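Peroxisomal fatty acid beta-oxidation multifunctional protein MFP2 (Arabidopsis thaliana, PDB 2WTB) carries out successive steps of peroxisomal fatty acid beta-oxidation, combining enoyl-CoA hydratase and NAD-dependent 3-hydroxyacyl-CoA dehydrogenase activities in one chain. Local coordinates at residues F291-T296 with K484-V489; R305-R310 with S469-V474; V463-T468 with V490-G495. One frame throughout, in Å; residues are numbered along the deposited sequence.

Interaction 1: F291-T296 with K484-V489; sequences FSQRGT and KKTPVV
Thr296 sets its hydroxyl on the backbone carbonyl of Pro487 and its methyl against the side chain of Val488. Its hydroxyl points between its own backbone N and carbonyl carbon (chi1 64°), and from there OG1 donates to the carbonyl O of Pro487 at 2.8 Å, approaching almost head-on with a C=O...donor angle of 163°. The other branch turns to apolar company: Thr296 CG2 rests 3.9 Å from CG1 of Val488, the two side chains slanting across one another. A second polar link lies three residues earlier in the chain, where the amide of Gln293 reaches Thr486 from the opposite direction. Here the threonine is the donor, its OG1 lying 2.8 Å from Gln293 OE1, in the plane of the amide carbonyl and on a lone pair. The bend in the glutamine chain at chi2 (66°) carries its end closer to the strand than its CB direction alone would.

The two bonds attach the end of helix 281-294 and the turn that follows it to strand 486-491, one of the two outermost strands of the eight-stranded sheet in the Rossmann-type NAD-binding domain. The other edge of this strand already pairs with strand 459-464, through backbone bonds from Thr486 and Val488 to Leu460. Helix 651-662 closes over the helix end, with Met660 against Gln293 and Asp653 against Thr296, while Pro487 packs on Leu477 of helix 470-482. Thr486 CG2 comes obliquely to the glutamine amide, 3.4 Å from Gln293 NE2.

Interaction 2: R305-R310 with S469-V474; sequences RGLVPR and SAQVIV
Gln471 reaches from the first turn of helix 470-482 to the backbone of an extended linker, and its NE2 donates to Val308 O at 3.0 Å. The helix is the connection of a beta-alpha-beta unit in the Rossmann-type domain, and the 305-310 segment belongs to the loop that precedes strand 315-318 of the same sheet. The bond is nearly straight, with an N-H...O angle of 173°, and the acceptor lies in the glutamine amide plane, although the donor stands above the plane of the Val308 carbonyl. A second bond from the same NE2, to Asp475 OD1, fixes the rotation of the amide; Asp475 also forms a salt bridge with NE of Arg310 through OD2.

The closer packing follows the side of the helix that carries Ala470 and Val474. Leu307 directs CD1 at the first turn, 3.7 Å from Gln471 N and 3.9 Å from Ala470 CB, and its chain slants across that of Gln471. One turn on, CG1 of Val474, anti to its own backbone N (chi1 159°), fits against the Pro309 ring, 4.0 Å from CG.

Towards solvent the contact thins out at its two arginines. The extended chain of Arg305 brings its guanidinium to Ala470, whose CB covers one face of the group at 3.6 Å from NH1. At the other end of the linker, the guanidinium plane of Arg310 stands almost perpendicular to the Gln471 amide, 84° apart. The bend of its chain at chi3 leaves Val472 CG2 at the guanidinium edge, 4.1 Å from NH2.

Interaction 3: V463-T468 with V490-G495; sequences VRTNHT and VGNCTG
Two parallel strands of a beta-alpha-beta crossover meet here at their C-terminal ends: 459-464 and 486-491, joined in the chain by helix 470-482, at one border of the Rossmann-type sheet. Val463 pairs with Val490, and the backbone N of Arg464 donates to Val490 O at 2.9 Å, nearly in line with the carbonyl (C=O...donor angle 170°). The same oxygen receives a weak CA-H...O contact from Val463 CA at 3.3 Å, of the kind found in beta sheets.

On the face shared by the two valines, CG2 of Val463 meets CG2 of Val490 at 3.8 Å. The other branch of Val463, CG1, lies anti to its backbone N (chi1 -177°), which directs it across to Asn492 CA, 3.9 Å away and just past the end of the neighbouring strand. Leu432 of helix 432-435 packs against Val463 and Asn492.

Arg464 leaves from the opposite face, where Ile473 of the crossover helix packs against it. Thr465 and Asn492 continue the register past the strands, their side chains running side by side in the same direction. After them the chains separate, and the 463-468 segment turns back on itself, a bend braced by a bond from Thr465 N to Thr468 OG1 at 2.9 Å. Asn492 ND2 is hydrogen-bonded to Asp431 OD1 and lies 4.1 Å from Thr465 OG1.

Overall arrangement
From the N terminus, the chain leaves helix 281-294 at 291-296 and passes through the linker 305-310 before building most of the Rossmann-type sheet. Interaction 2 closes the first long loop, when the linker meets helix 470-482, and it lies wholly within the longer loop closed by interaction 1 at strand 486-491. Interaction 3 closes a short loop round the crossover helix, and its segments alternate with those of both other contacts. The three centres are about 16 to 17 Å apart. Ile473, on the helix used by interaction 2, touches Val489 of interaction 1 and Thr468 and Arg464 of interaction 3. Together they tie helix 281-294 and the linker after it to the beta-alpha-beta unit 459-491.

Interaction 1: F291-T296 with K484-V489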
# COMPACT_ATOMS: atom_id res chain seq x y z
N PHE A 291 -0.20 2.73 9.20
CA PHE A 291 0.26 4.02 9.70
C PHE A 291 1.59 4.45 9.06
O PHE A 291 1.75 5.61 8.67
CB PHE A 291 0.39 3.99 11.22
CG PHE A 291 -0.92 3.87 11.93
CD1 PHE A 291 -1.66 4.99 12.25
CD2 PHE A 291 -1.42 2.63 12.29
CE1 PHE A 291 -2.87 4.88 12.90
CE2 PHE A 291 -2.63 2.51 12.94
CZ PHE A 291 -3.36 3.64 13.25
N SER A 292 2.52 3.51 8.97
CA SER A 292 3.83 3.78 8.39
C SER A 292 3.73 4.27 6.95
O SER A 292 4.53 5.10 6.51
CB SER A 292 4.72 2.53 8.46
OG SER A 292 5.07 2.22 9.80
N GLN A 293 2.74 3.76 6.23
CA GLN A 293 2.44 4.25 4.89
C GLN A 293 2.17 5.76 4.93
O GLN A 293 2.59 6.50 4.04
CB GLN A 293 1.22 3.52 4.33
CG GLN A 293 0.45 4.32 3.29
CD GLN A 293 1.24 4.55 2.02
OE1 GLN A 293 1.17 5.62 1.42
NE2 GLN A 293 2.01 3.55 1.62
N ARG A 294 1.48 6.20 5.97
CA ARG A 294 1.09 7.59 6.11
C ARG A 294 2.25 8.50 6.51
O ARG A 294 2.33 9.65 6.07
CB ARG A 294 -0.02 7.72 7.15
CG ARG A 294 -1.37 7.23 6.68
CD ARG A 294 -2.43 7.59 7.71
NE ARG A 294 -3.79 7.42 7.20
CZ ARG A 294 -4.86 7.96 7.77
NH1 ARG A 294 -4.73 8.69 8.86
NH2 ARG A 294 -6.06 7.77 7.24
N GLY A 295 3.15 7.98 7.34
CA GLY A 295 4.18 8.80 7.95
C GLY A 295 5.43 9.03 7.13
O GLY A 295 6.39 9.63 7.61
N THR A 296 5.44 8.57 5.88
CA THR A 296 6.62 8.69 5.04
C THR A 296 6.84 10.12 4.57
O THR A 296 7.94 10.49 4.17
CB THR A 296 6.56 7.76 3.82
OG1 THR A 296 5.46 8.15 2.98
CG2 THR A 296 6.38 6.32 4.25
N LYS A 484 -0.25 9.22 -7.34
CA LYS A 484 -0.59 7.96 -6.69
C LYS A 484 0.63 7.12 -6.31
O LYS A 484 0.59 5.89 -6.35
CB LYS A 484 -1.53 7.14 -7.57
CG LYS A 484 -2.71 7.94 -8.10
CD LYS A 484 -3.47 8.63 -6.97
CE LYS A 484 -4.71 9.33 -7.49
NZ LYS A 484 -4.40 10.35 -8.52
N LYS A 485 1.71 7.79 -5.93
CA LYS A 485 2.92 7.12 -5.47
C LYS A 485 3.06 7.27 -3.97
O LYS A 485 2.47 8.17 -3.37
CB LYS A 485 4.15 7.71 -6.16
CG LYS A 485 4.28 7.37 -7.64
CD LYS A 485 5.09 6.11 -7.84
CE LYS A 485 5.38 5.87 -9.31
NZ LYS A 485 4.16 5.45 -10.06
N THR A 486 3.84 6.39 -3.35
CA THR A 486 4.18 6.51 -1.94
C THR A 486 5.64 6.90 -1.80
O THR A 486 6.53 6.08 -2.02
CB THR A 486 3.90 5.22 -1.16
OG1 THR A 486 2.49 5.03 -1.03
CG2 THR A 486 4.53 5.29 0.23
N PRO A 487 5.90 8.17 -1.45
CA PRO A 487 7.25 8.73 -1.40
C PRO A 487 7.94 8.45 -0.09
O PRO A 487 7.32 8.54 0.97
CB PRO A 487 7.01 10.24 -1.52
CG PRO A 487 5.51 10.42 -1.72
CD PRO A 487 4.88 9.20 -1.16
N VAL A 488 9.23 8.11 -0.16
CA VAL A 488 10.10 8.15 1.00
C VAL A 488 11.27 9.07 0.68
O VAL A 488 11.81 9.04 -0.42
CB VAL A 488 10.62 6.75 1.38
CG1 VAL A 488 9.52 5.93 2.03
CG2 VAL A 488 11.18 6.03 0.17
N VAL A 489 11.64 9.91 1.64
CA VAL A 489 12.75 10.84 1.45
C VAL A 489 14.04 10.25 2.00
O VAL A 489 14.25 10.20 3.21
CB VAL A 489 12.47 12.20 2.12
CG1 VAL A 489 13.68 13.11 1.99
CG2 VAL A 489 11.24 12.85 1.52

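Interaction 2: R305-R310 with S469-V474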
# COMPACT_ATOMS: atom_id res chain seq x y z
N ARG A 305 8.64 23.19 8.60
CA ARG A 305 9.11 24.57 8.52
C ARG A 305 8.02 25.58 8.15
O ARG A 305 8.21 26.79 8.26
CB ARG A 305 10.25 24.70 7.51
CG ARG A 305 11.58 24.15 7.97
CD ARG A 305 12.69 24.57 7.01
NE ARG A 305 13.96 23.93 7.30
CZ ARG A 305 15.03 24.00 6.52
NH1 ARG A 305 14.97 24.71 5.39
NH2 ARG A 305 16.15 23.38 6.85
N GLY A 306 6.88 25.06 7.71
CA GLY A 306 5.77 25.91 7.33
C GLY A 306 5.73 26.17 5.84
O GLY A 306 5.00 27.04 5.37
N LEU A 307 6.53 25.42 5.09
CA LEU A 307 6.55 25.55 3.64
C LEU A 307 5.30 24.94 3.01
O LEU A 307 4.56 24.19 3.66
CB LEU A 307 7.81 24.92 3.03
CG LEU A 307 9.15 25.39 3.62
CD1 LEU A 307 10.32 24.82 2.83
CD2 LEU A 307 9.22 26.90 3.66
N VAL A 308 5.06 25.28 1.75
CA VAL A 308 3.89 24.80 1.04
C VAL A 308 4.31 24.42 -0.37
O VAL A 308 5.12 25.10 -0.99
CB VAL A 308 2.79 25.89 0.98
CG1 VAL A 308 1.74 25.55 -0.07
CG2 VAL A 308 2.14 26.07 2.35
N PRO A 309 3.76 23.31 -0.88
CA PRO A 309 4.14 22.84 -2.22
C PRO A 309 3.83 23.87 -3.29
O PRO A 309 2.76 24.48 -3.27
CB PRO A 309 3.26 21.60 -2.42
CG PRO A 309 2.87 21.17 -1.04
CD PRO A 309 2.76 22.43 -0.25
N ARG A 310 4.76 24.08 -4.21
CA ARG A 310 4.52 24.92 -5.37
C ARG A 310 3.69 24.17 -6.41
O ARG A 310 3.69 22.94 -6.44
CB ARG A 310 5.84 25.37 -6.00
CG ARG A 310 6.58 26.45 -5.21
CD ARG A 310 7.87 26.86 -5.90
NE ARG A 310 8.92 25.86 -5.75
CZ ARG A 310 10.13 25.96 -6.30
NH1 ARG A 310 10.44 27.01 -7.04
NH2 ARG A 310 11.03 25.00 -6.10
N SER A 469 17.37 21.86 -1.33
CA SER A 469 16.59 22.77 -0.50
C SER A 469 15.28 22.12 -0.04
O SER A 469 14.65 21.38 -0.79
CB SER A 469 16.28 24.06 -1.26
OG SER A 469 15.33 23.84 -2.28
N ALA A 470 14.89 22.41 1.19
CA ALA A 470 13.67 21.86 1.75
C ALA A 470 12.47 22.10 0.85
O ALA A 470 11.62 21.22 0.68
CB ALA A 470 13.41 22.44 3.13
N GLN A 471 12.41 23.28 0.25
CA GLN A 471 11.27 23.66 -0.58
C GLN A 471 11.14 22.77 -1.82
O GLN A 471 10.03 22.50 -2.28
CB GLN A 471 11.35 25.13 -1.00
CG GLN A 471 10.29 25.56 -1.99
CD GLN A 471 8.90 25.58 -1.40
OE1 GLN A 471 8.66 26.20 -0.35
NE2 GLN A 471 7.96 24.91 -2.06
N VAL A 472 12.27 22.32 -2.35
CA VAL A 472 12.25 21.41 -3.50
C VAL A 472 11.75 20.03 -3.08
O VAL A 472 10.99 19.39 -3.81
CB VAL A 472 13.65 21.29 -4.15
CG1 VAL A 472 13.65 20.19 -5.21
CG2 VAL A 472 14.06 22.61 -4.77
N ILE A 473 12.16 19.59 -1.90
CA ILE A 473 11.71 18.31 -1.36
C ILE A 473 10.21 18.34 -1.09
O ILE A 473 9.49 17.41 -1.46
CB ILE A 473 12.46 17.95 -0.07
CG1 ILE A 473 13.93 17.63 -0.38
CG2 ILE A 473 11.80 16.77 0.62
CD1 ILE A 473 14.79 17.46 0.85
N VAL A 474 9.74 19.40 -0.45
CA VAL A 474 8.32 19.58 -0.20
C VAL A 474 7.54 19.58 -1.51
O VAL A 474 6.42 19.06 -1.58
CB VAL A 474 8.05 20.89 0.57
CG1 VAL A 474 6.61 21.35 0.38
CG2 VAL A 474 8.39 20.72 2.04

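Interaction 3: V463-T468 with V490-G495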
# COMPACT_ATOMS: atom_id res chain seq x y z
N VAL A 463 15.52 11.38 -3.35
CA VAL A 463 16.88 11.42 -2.85
C VAL A 463 17.37 12.85 -2.64
O VAL A 463 17.59 13.59 -3.60
CB VAL A 463 17.85 10.69 -3.81
CG1 VAL A 463 19.25 10.68 -3.23
CG2 VAL A 463 17.37 9.27 -4.07
N ARG A 464 17.54 13.23 -1.38
CA ARG A 464 18.01 14.56 -1.03
C ARG A 464 19.52 14.55 -0.87
O ARG A 464 20.11 13.52 -0.57
CB ARG A 464 17.37 15.03 0.28
CG ARG A 464 18.16 14.59 1.50
CD ARG A 464 17.27 14.13 2.64
NE ARG A 464 16.83 15.22 3.50
CZ ARG A 464 16.57 15.08 4.79
NH1 ARG A 464 16.71 13.90 5.37
NH2 ARG A 464 16.18 16.13 5.51
N THR A 465 20.15 15.70 -1.07
CA THR A 465 21.57 15.84 -0.80
C THR A 465 21.73 16.75 0.40
O THR A 465 20.75 17.12 1.05
CB THR A 465 22.33 16.44 -1.99
OG1 THR A 465 21.86 15.86 -3.21
CG2 THR A 465 23.81 16.16 -1.85
N ASN A 466 22.98 17.11 0.71
CA ASN A 466 23.26 18.10 1.74
C ASN A 466 22.83 19.48 1.27
O ASN A 466 22.67 20.40 2.07
CB ASN A 466 24.75 18.12 2.07
CG ASN A 466 25.30 16.75 2.37
OD1 ASN A 466 26.35 16.37 1.85
ND2 ASN A 466 24.60 16.00 3.21
N HIS A 467 22.64 19.61 -0.04
CA HIS A 467 22.35 20.91 -0.65
C HIS A 467 20.89 21.06 -1.07
O HIS A 467 20.37 22.17 -1.14
CB HIS A 467 23.28 21.14 -1.84
CG HIS A 467 24.72 20.94 -1.52
ND1 HIS A 467 25.50 21.93 -0.94
CD2 HIS A 467 25.54 19.88 -1.70
CE1 HIS A 467 26.73 21.47 -0.77
NE2 HIS A 467 26.78 20.23 -1.22
N THR A 468 20.23 19.94 -1.36
CA THR A 468 18.83 19.98 -1.76
C THR A 468 18.04 20.85 -0.80
O THR A 468 18.05 20.61 0.41
CB THR A 468 18.20 18.58 -1.80
OG1 THR A 468 18.93 17.75 -2.72
CG2 THR A 468 16.75 18.67 -2.25
N VAL A 490 14.91 9.80 1.10
CA VAL A 490 16.15 9.16 1.50
C VAL A 490 17.36 10.03 1.19
O VAL A 490 17.27 10.98 0.41
CB VAL A 490 16.32 7.77 0.84
CG1 VAL A 490 15.15 6.87 1.21
CG2 VAL A 490 16.43 7.91 -0.68
N GLY A 491 18.49 9.70 1.81
CA GLY A 491 19.71 10.48 1.65
C GLY A 491 20.57 9.99 0.50
O GLY A 491 20.38 8.88 -0.00
N ASN A 492 21.53 10.81 0.09
CA ASN A 492 22.41 10.47 -1.02
C ASN A 492 23.54 9.55 -0.59
O ASN A 492 24.41 9.93 0.20
CB ASN A 492 22.96 11.73 -1.68
CG ASN A 492 23.72 11.43 -2.96
OD1 ASN A 492 23.94 10.28 -3.32
ND2 ASN A 492 24.12 12.49 -3.67
N CYS A 493 23.53 8.33 -1.11
CA CYS A 493 24.57 7.35 -0.84
C CYS A 493 24.42 6.18 -1.80
O CYS A 493 23.43 6.09 -2.53
CB CYS A 493 24.47 6.84 0.60
SG CYS A 493 23.00 5.86 0.94
N THR A 494 25.41 5.30 -1.81
CA THR A 494 25.39 4.13 -2.68
C THR A 494 24.09 3.34 -2.56
O THR A 494 23.85 2.70 -1.54
CB THR A 494 26.58 3.21 -2.37
OG1 THR A 494 27.80 3.96 -2.43
CG2 THR A 494 26.64 2.06 -3.37
N GLY A 495 23.27 3.39 -3.60
CA GLY A 495 22.04 2.62 -3.64
C GLY A 495 20.91 3.18 -2.78
O GLY A 495 19.91 2.50 -2.53